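Local coordinates for protein GDSL-like Lipase (PDB 3P94) that is a GDSL-like serine hydrolase of the SGNH clan with a flavodoxin-like fold, probably acting as a lipase or lysophospholipase, at residues A[74-86]-A[102-116]. Sequence-based numbering, arbitrary orientation.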
ATOM      1  N   LYS A  74     -10.201 -11.196  -9.128  1.00 17.00           N
ATOM      2  CA  LYS A  74     -11.130 -10.397  -9.947  1.00 16.80           C
ATOM      3  C   LYS A  74     -11.900  -9.324  -9.103  1.00 20.81           C
ATOM      4  O   LYS A  74     -13.132  -9.338  -9.085  1.00 21.08           O
ATOM      5  CB  LYS A  74     -12.117 -11.328 -10.696  1.00 19.52           C
ATOM      6  CG  LYS A  74     -11.436 -12.235 -11.722  1.00 24.66           C
ATOM      7  CD  LYS A  74     -12.418 -13.233 -12.318  1.00 30.93           C
ATOM      8  CE  LYS A  74     -11.853 -13.947 -13.517  1.00 34.38           C
ATOM      9  NZ  LYS A  74     -12.898 -14.774 -14.181  1.00 53.15           N
ATOM     10  N   PRO A  75     -11.220  -8.407  -8.376  1.00 16.67           N
ATOM     11  CA  PRO A  75     -11.969  -7.406  -7.597  1.00 17.01           C
ATOM     12  C   PRO A  75     -12.476  -6.256  -8.456  1.00 21.16           C
ATOM     13  O   PRO A  75     -11.999  -6.060  -9.562  1.00 20.03           O
ATOM     14  CB  PRO A  75     -10.923  -6.904  -6.599  1.00 17.74           C
ATOM     15  CG  PRO A  75      -9.645  -6.985  -7.354  1.00 21.17           C
ATOM     16  CD  PRO A  75      -9.763  -8.199  -8.238  1.00 17.68           C
ATOM     17  N   LYS A  76     -13.408  -5.467  -7.913  1.00 18.80           N
ATOM     18  CA  LYS A  76     -13.911  -4.253  -8.560  1.00 17.93           C
ATOM     19  C   LYS A  76     -12.797  -3.207  -8.540  1.00 18.90           C
ATOM     20  O   LYS A  76     -12.594  -2.483  -9.518  1.00 15.24           O
ATOM     21  CB  LYS A  76     -15.156  -3.719  -7.830  1.00 20.84           C
ATOM     22  CG  LYS A  76     -16.395  -4.601  -7.958  1.00 32.52           C
ATOM     23  CD  LYS A  76     -17.579  -3.973  -7.239  1.00 40.05           C
ATOM     24  CE  LYS A  76     -18.835  -4.773  -7.449  1.00 56.83           C
ATOM     25  NZ  LYS A  76     -20.035  -4.004  -7.057  1.00 65.22           N
ATOM     26  N   ALA A  77     -12.047  -3.162  -7.423  1.00 15.35           N
ATOM     27  CA  ALA A  77     -10.945  -2.217  -7.239  1.00 14.55           C
ATOM     28  C   ALA A  77      -9.813  -2.792  -6.401  1.00 17.06           C
ATOM     29  O   ALA A  77     -10.002  -3.766  -5.679  1.00 16.86           O
ATOM     30  CB  ALA A  77     -11.462  -0.940  -6.590  1.00 15.19           C
ATOM     31  N   VAL A  78      -8.635  -2.179  -6.504  1.00 12.55           N
ATOM     32  CA  VAL A  78      -7.466  -2.513  -5.697  1.00 12.36           C
ATOM     33  C   VAL A  78      -6.974  -1.201  -5.051  1.00 16.40           C
ATOM     34  O   VAL A  78      -6.873  -0.166  -5.721  1.00 17.10           O
ATOM     35  CB  VAL A  78      -6.341  -3.282  -6.462  1.00 15.60           C
ATOM     36  CG1 VAL A  78      -5.814  -2.492  -7.677  1.00 14.65           C
ATOM     37  CG2 VAL A  78      -5.201  -3.696  -5.517  1.00 15.07           C
ATOM     38  N   VAL A  79      -6.719  -1.251  -3.741  1.00 12.37           N
ATOM     39  CA  VAL A  79      -6.208  -0.124  -2.967  1.00 11.51           C
ATOM     40  C   VAL A  79      -4.732  -0.407  -2.795  1.00 16.59           C
ATOM     41  O   VAL A  79      -4.379  -1.428  -2.196  1.00 16.52           O
ATOM     42  CB  VAL A  79      -6.978   0.058  -1.629  1.00 15.69           C
ATOM     43  CG1 VAL A  79      -6.305   1.092  -0.732  1.00 15.62           C
ATOM     44  CG2 VAL A  79      -8.421   0.458  -1.890  1.00 16.52           C
ATOM     45  N   ILE A  80      -3.864   0.448  -3.383  1.00 13.77           N
ATOM     46  CA  ILE A  80      -2.428   0.210  -3.304  1.00 13.83           C
ATOM     47  C   ILE A  80      -1.746   1.236  -2.394  1.00 16.91           C
ATOM     48  O   ILE A  80      -1.815   2.432  -2.648  1.00 16.57           O
ATOM     49  CB  ILE A  80      -1.757   0.184  -4.722  1.00 17.36           C
ATOM     50  CG1 ILE A  80      -2.408  -0.876  -5.649  1.00 17.17           C
ATOM     51  CG2 ILE A  80      -0.219  -0.021  -4.614  1.00 18.05           C
ATOM     52  CD1 ILE A  80      -2.058  -0.735  -7.169  1.00 22.96           C
ATOM     53  N   LEU A  81      -1.055   0.743  -1.365  1.00 14.95           N
ATOM     54  CA  LEU A  81      -0.238   1.544  -0.468  1.00 16.01           C
ATOM     55  C   LEU A  81       1.123   0.866  -0.423  1.00 17.63           C
ATOM     56  O   LEU A  81       1.280  -0.164   0.221  1.00 15.73           O
ATOM     57  CB  LEU A  81      -0.872   1.717   0.925  1.00 16.30           C
ATOM     58  CG  LEU A  81       0.002   2.443   1.986  1.00 20.99           C
ATOM     59  CD1 LEU A  81       0.354   3.867   1.554  1.00 19.90           C
ATOM     60  CD2 LEU A  81      -0.712   2.472   3.319  1.00 23.31           C
ATOM     61  N   ALA A  82       2.082   1.411  -1.182  1.00 16.59           N
ATOM     62  CA  ALA A  82       3.395   0.796  -1.348  1.00 16.93           C
ATOM     63  C   ALA A  82       4.479   1.810  -1.699  1.00 19.56           C
ATOM     64  O   ALA A  82       4.184   2.869  -2.240  1.00 18.66           O
ATOM     65  CB  ALA A  82       3.313  -0.247  -2.460  1.00 17.45           C
ATOM     66  N   GLY A  83       5.725   1.444  -1.415  1.00 16.39           N
ATOM     67  CA  GLY A  83       6.882   2.270  -1.733  1.00 17.08           C
ATOM     68  C   GLY A  83       7.805   2.594  -0.577  1.00 21.73           C
ATOM     69  O   GLY A  83       8.988   2.860  -0.815  1.00 23.79           O
ATOM     70  N   ILE A  84       7.293   2.596   0.677  1.00 15.54           N
ATOM     71  CA  ILE A  84       8.133   2.944   1.826  1.00 14.71           C
ATOM     72  C   ILE A  84       9.290   1.941   2.016  1.00 15.92           C
ATOM     73  O   ILE A  84      10.399   2.366   2.343  1.00 14.90           O
ATOM     74  CB  ILE A  84       7.334   3.172   3.150  1.00 17.59           C
ATOM     75  CG1 ILE A  84       8.175   3.947   4.183  1.00 17.39           C
ATOM     76  CG2 ILE A  84       6.825   1.866   3.776  1.00 17.58           C
ATOM     77  CD1 ILE A  84       8.614   5.346   3.789  1.00 21.37           C
ATOM     78  N   ASN A  85       9.054   0.637   1.792  1.00 11.54           N
ATOM     79  CA  ASN A  85      10.134  -0.344   1.981  1.00 11.44           C
ATOM     80  C   ASN A  85      11.160  -0.265   0.837  1.00 14.24           C
ATOM     81  O   ASN A  85      12.315  -0.609   1.049  1.00 13.18           O
ATOM     82  CB  ASN A  85       9.593  -1.744   2.175  1.00  9.42           C
ATOM     83  CG  ASN A  85       8.822  -1.859   3.472  1.00 32.00           C
ATOM     84  OD1 ASN A  85       9.239  -1.391   4.539  1.00 31.00           O
ATOM     85  ND2 ASN A  85       7.673  -2.459   3.408  1.00 24.41           N
ATOM     86  N   ASP A  86      10.759   0.270  -0.333  1.00 11.17           N
ATOM     87  CA  ASP A  86      11.690   0.539  -1.441  1.00 12.41           C
ATOM     88  C   ASP A  86      12.626   1.685  -1.046  1.00 19.23           C
ATOM     89  O   ASP A  86      13.816   1.640  -1.347  1.00 20.94           O
ATOM     90  CB  ASP A  86      10.929   0.943  -2.710  1.00 14.49           C
ATOM     91  CG  ASP A  86      10.006  -0.097  -3.282  1.00 20.91           C
ATOM     92  OD1 ASP A  86       8.940  -0.345  -2.669  1.00 21.12           O
ATOM     93  OD2 ASP A  86      10.334  -0.651  -4.361  1.00 22.76           O
ATOM     94  N   ASN A 102       7.281   0.525 -10.986  1.00 13.74           N
ATOM     95  CA  ASN A 102       6.627  -0.688 -10.498  1.00 13.00           C
ATOM     96  C   ASN A 102       5.149  -0.416 -10.208  1.00 16.52           C
ATOM     97  O   ASN A 102       4.300  -1.262 -10.509  1.00 14.45           O
ATOM     98  CB  ASN A 102       7.315  -1.208  -9.243  1.00 10.86           C
ATOM     99  CG  ASN A 102       8.567  -2.001  -9.486  1.00 19.44           C
ATOM    100  OD1 ASN A 102       8.797  -2.540 -10.560  1.00 16.10           O
ATOM    101  ND2 ASN A 102       9.376  -2.140  -8.466  1.00 19.33           N
ATOM    102  N   LEU A 103       4.850   0.767  -9.613  1.00 13.25           N
ATOM    103  CA  LEU A 103       3.469   1.167  -9.305  1.00 12.95           C
ATOM    104  C   LEU A 103       2.687   1.380 -10.607  1.00 15.55           C
ATOM    105  O   LEU A 103       1.541   0.957 -10.683  1.00 13.92           O
ATOM    106  CB  LEU A 103       3.443   2.436  -8.423  1.00 13.11           C
ATOM    107  CG  LEU A 103       4.048   2.287  -6.998  1.00 18.26           C
ATOM    108  CD1 LEU A 103       4.356   3.652  -6.388  1.00 19.39           C
ATOM    109  CD2 LEU A 103       3.127   1.511  -6.077  1.00 19.99           C
ATOM    110  N   VAL A 104       3.324   1.979 -11.641  1.00 12.45           N
ATOM    111  CA  VAL A 104       2.707   2.194 -12.972  1.00 12.34           C
ATOM    112  C   VAL A 104       2.399   0.826 -13.628  1.00 16.34           C
ATOM    113  O   VAL A 104       1.320   0.648 -14.196  1.00 13.93           O
ATOM    114  CB  VAL A 104       3.579   3.085 -13.897  1.00 16.66           C
ATOM    115  CG1 VAL A 104       2.994   3.188 -15.311  1.00 16.67           C
ATOM    116  CG2 VAL A 104       3.763   4.476 -13.297  1.00 16.73           C
ATOM    117  N   SER A 105       3.328  -0.138 -13.520  1.00 12.73           N
ATOM    118  CA  SER A 105       3.117  -1.478 -14.079  1.00 12.40           C
ATOM    119  C   SER A 105       1.951  -2.182 -13.364  1.00 14.23           C
ATOM    120  O   SER A 105       1.146  -2.812 -14.041  1.00 13.98           O
ATOM    121  CB  SER A 105       4.392  -2.298 -13.999  1.00 13.86           C
ATOM    122  OG  SER A 105       5.279  -1.864 -15.012  1.00 20.12           O
HETATM  123  N   MSE A 106       1.818  -2.027 -12.015  1.00 10.95           N
HETATM  124  CA  MSE A 106       0.664  -2.583 -11.274  1.00  8.42           C
HETATM  125  C   MSE A 106      -0.644  -1.937 -11.772  1.00 14.05           C
HETATM  126  O   MSE A 106      -1.620  -2.654 -12.025  1.00 14.58           O
HETATM  127  CB  MSE A 106       0.801  -2.386  -9.761  1.00  8.75           C
HETATM  128  CG  MSE A 106       1.878  -3.271  -9.119  1.00 13.21           C
HETATM  129 SE   MSE A 106       1.809  -3.113  -7.161  0.75 15.93          SE
HETATM  130  CE  MSE A 106       3.504  -2.216  -6.906  1.00 12.86           C
ATOM    131  N   ALA A 107      -0.650  -0.598 -11.957  1.00 12.21           N
ATOM    132  CA  ALA A 107      -1.823   0.140 -12.444  1.00 12.74           C
ATOM    133  C   ALA A 107      -2.230  -0.345 -13.832  1.00 17.39           C
ATOM    134  O   ALA A 107      -3.416  -0.566 -14.075  1.00 17.67           O
ATOM    135  CB  ALA A 107      -1.540   1.647 -12.466  1.00 14.17           C
ATOM    136  N   GLU A 108      -1.249  -0.553 -14.725  1.00 14.24           N
ATOM    137  CA  GLU A 108      -1.509  -1.000 -16.097  1.00 14.99           C
ATOM    138  C   GLU A 108      -2.020  -2.448 -16.129  1.00 19.08           C
ATOM    139  O   GLU A 108      -2.907  -2.751 -16.932  1.00 19.04           O
ATOM    140  CB  GLU A 108      -0.264  -0.826 -16.971  1.00 17.08           C
ATOM    141  CG  GLU A 108       0.036   0.640 -17.268  1.00 25.16           C
ATOM    142  CD  GLU A 108       1.140   0.939 -18.266  1.00 35.26           C
ATOM    143  OE1 GLU A 108       1.886   0.011 -18.652  1.00 23.24           O
ATOM    144  OE2 GLU A 108       1.247   2.115 -18.676  1.00 23.62           O
ATOM    145  N   LEU A 109      -1.503  -3.326 -15.249  1.00 15.82           N
ATOM    146  CA  LEU A 109      -1.976  -4.716 -15.157  1.00 15.80           C
ATOM    147  C   LEU A 109      -3.414  -4.756 -14.647  1.00 16.47           C
ATOM    148  O   LEU A 109      -4.221  -5.535 -15.158  1.00 15.35           O
ATOM    149  CB  LEU A 109      -1.067  -5.574 -14.244  1.00 15.48           C
ATOM    150  CG  LEU A 109       0.274  -6.007 -14.824  1.00 19.65           C
ATOM    151  CD1 LEU A 109       1.109  -6.690 -13.758  1.00 20.21           C
ATOM    152  CD2 LEU A 109       0.107  -6.941 -16.040  1.00 19.80           C
ATOM    153  N   ALA A 110      -3.739  -3.904 -13.650  1.00 12.56           N
ATOM    154  CA  ALA A 110      -5.087  -3.811 -13.101  1.00 12.66           C
ATOM    155  C   ALA A 110      -6.067  -3.307 -14.163  1.00 15.63           C
ATOM    156  O   ALA A 110      -7.137  -3.901 -14.311  1.00 15.98           O
ATOM    157  CB  ALA A 110      -5.101  -2.884 -11.890  1.00 13.71           C
ATOM    158  N   LYS A 111      -5.702  -2.244 -14.919  1.00 11.04           N
ATOM    159  CA  LYS A 111      -6.590  -1.699 -15.943  0.60 11.53           C
ATOM    160  C   LYS A 111      -6.851  -2.734 -17.068  1.00 16.84           C
ATOM    161  O   LYS A 111      -7.990  -2.859 -17.537  1.00 16.99           O
ATOM    162  CB  LYS A 111      -6.035  -0.385 -16.510  0.60 14.18           C
ATOM    163  CG  LYS A 111      -7.008   0.322 -17.458  0.60 19.35           C
ATOM    164  CD  LYS A 111      -6.383   1.562 -18.093  0.60 33.11           C
ATOM    165  CE  LYS A 111      -7.120   2.022 -19.331  0.60 40.16           C
ATOM    166  NZ  LYS A 111      -8.516   2.447 -19.033  0.60 48.00           N
ATOM    167  N   ALA A 112      -5.816  -3.487 -17.483  1.00 14.58           N
ATOM    168  CA  ALA A 112      -5.936  -4.518 -18.522  1.00 14.75           C
ATOM    169  C   ALA A 112      -6.877  -5.663 -18.083  1.00 19.14           C
ATOM    170  O   ALA A 112      -7.444  -6.353 -18.925  1.00 18.90           O
ATOM    171  CB  ALA A 112      -4.560  -5.072 -18.849  1.00 15.32           C
ATOM    172  N   ASN A 113      -7.050  -5.827 -16.766  1.00 16.83           N
ATOM    173  CA  ASN A 113      -7.901  -6.850 -16.170  1.00 17.50           C
ATOM    174  C   ASN A 113      -9.205  -6.259 -15.593  1.00 22.57           C
ATOM    175  O   ASN A 113      -9.930  -6.945 -14.863  1.00 22.52           O
ATOM    176  CB  ASN A 113      -7.113  -7.617 -15.115  1.00 14.96           C
ATOM    177  CG  ASN A 113      -6.138  -8.548 -15.764  1.00 24.75           C
ATOM    178  OD1 ASN A 113      -6.487  -9.672 -16.133  1.00 16.93           O
ATOM    179  ND2 ASN A 113      -4.928  -8.068 -16.000  1.00 14.65           N
ATOM    180  N   HIS A 114      -9.518  -5.007 -15.987  1.00 20.53           N
ATOM    181  CA  HIS A 114     -10.727  -4.235 -15.673  1.00 22.32           C
ATOM    182  C   HIS A 114     -10.905  -4.015 -14.161  1.00 24.16           C
ATOM    183  O   HIS A 114     -12.029  -4.037 -13.647  1.00 24.47           O
ATOM    184  CB  HIS A 114     -11.991  -4.875 -16.297  1.00 25.10           C
ATOM    185  CG  HIS A 114     -11.754  -5.538 -17.624  1.00 30.17           C
ATOM    186  ND1 HIS A 114     -11.770  -6.920 -17.743  1.00 33.10           N
ATOM    187  CD2 HIS A 114     -11.430  -5.002 -18.823  1.00 32.81           C
ATOM    188  CE1 HIS A 114     -11.495  -7.178 -19.014  1.00 32.87           C
ATOM    189  NE2 HIS A 114     -11.281  -6.058 -19.704  1.00 33.22           N
ATOM    190  N   ILE A 115      -9.791  -3.771 -13.463  1.00 17.20           N
ATOM    191  CA  ILE A 115      -9.782  -3.482 -12.027  1.00 15.72           C
ATOM    192  C   ILE A 115      -9.482  -1.992 -11.853  1.00 19.38           C
ATOM    193  O   ILE A 115      -8.509  -1.504 -12.427  1.00 18.66           O
ATOM    194  CB  ILE A 115      -8.758  -4.388 -11.269  1.00 17.73           C
ATOM    195  CG1 ILE A 115      -9.056  -5.892 -11.483  1.00 18.24           C
ATOM    196  CG2 ILE A 115      -8.724  -4.055  -9.784  1.00 17.63           C
ATOM    197  CD1 ILE A 115      -7.855  -6.857 -11.261  1.00 19.20           C
ATOM    198  N   LYS A 116     -10.313  -1.277 -11.066  1.00 16.32           N
ATOM    199  CA  LYS A 116     -10.109   0.149 -10.781  1.00 16.01           C
ATOM    200  C   LYS A 116      -8.963   0.309  -9.780  1.00 18.12           C
ATOM    201  O   LYS A 116      -8.946  -0.389  -8.766  1.00 16.44           O
ATOM    202  CB  LYS A 116     -11.393   0.801 -10.229  1.00 18.81           C
ATOM    203  CG  LYS A 116     -12.504   0.932 -11.255  1.00 29.63           C
ATOM    204  CD  LYS A 116     -13.672   1.718 -10.692  1.00 39.77           C
ATOM    205  CE  LYS A 116     -14.803   1.805 -11.685  1.00 46.47           C
ATOM    206  NZ  LYS A 116     -16.115   1.647 -11.012  1.00 52.77           N
TER
HETATM  207  O   HOH W   1     -12.853  -6.220 -12.018  1.00 27.89           O
HETATM  208  O   HOH W   2     -14.234  -2.231 -11.635  1.00 30.52           O
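I115 packs against P75 and V78 where a beta-alpha-beta crossover closes in this flavodoxin-like fold, a worked example of how a helix is laid against a parallel sheet. Strand 77-81 and helix 102-112 run nearly antiparallel, at 171°, their axes 10.0 Å apart. On the buried side the strand turns I80 and A82 to the helix, while V78, set to the side, still brings CG1 near A110 CB. L103 CD2 rests on both I80 CG2 and A82 CB, 4.0 Å from each, while I80 CD1 reaches the CB of selenomethionine M106. A Schellman motif with H114 at its positive-phi position ends the helix and delivers I115 to the sheet. There, with CG2 anti to the backbone N and CG1 beside it (chi1 -58°), the two branches part: CG2 lies 3.9 Å from V78 CG1, and CD1 meets P75 CD at 3.8 Å. Replacing this isoleucine with an alanine would probably open a gap beside P75 CD and leave V78 CG1 with poorer cover. The other side is looser and wet. K116 and K76 send their amines away to the backbone oxygens T202 O and K204 O, and one water bridges P75 O and H114 O. Between the two regions the new strand pairs in parallel: K116 N donates to K76 O at 3.0 Å, and V78 N returns a 2.9 Å bond to K116 O, meeting that carbonyl almost head-on, with a C=O...N angle of 173°.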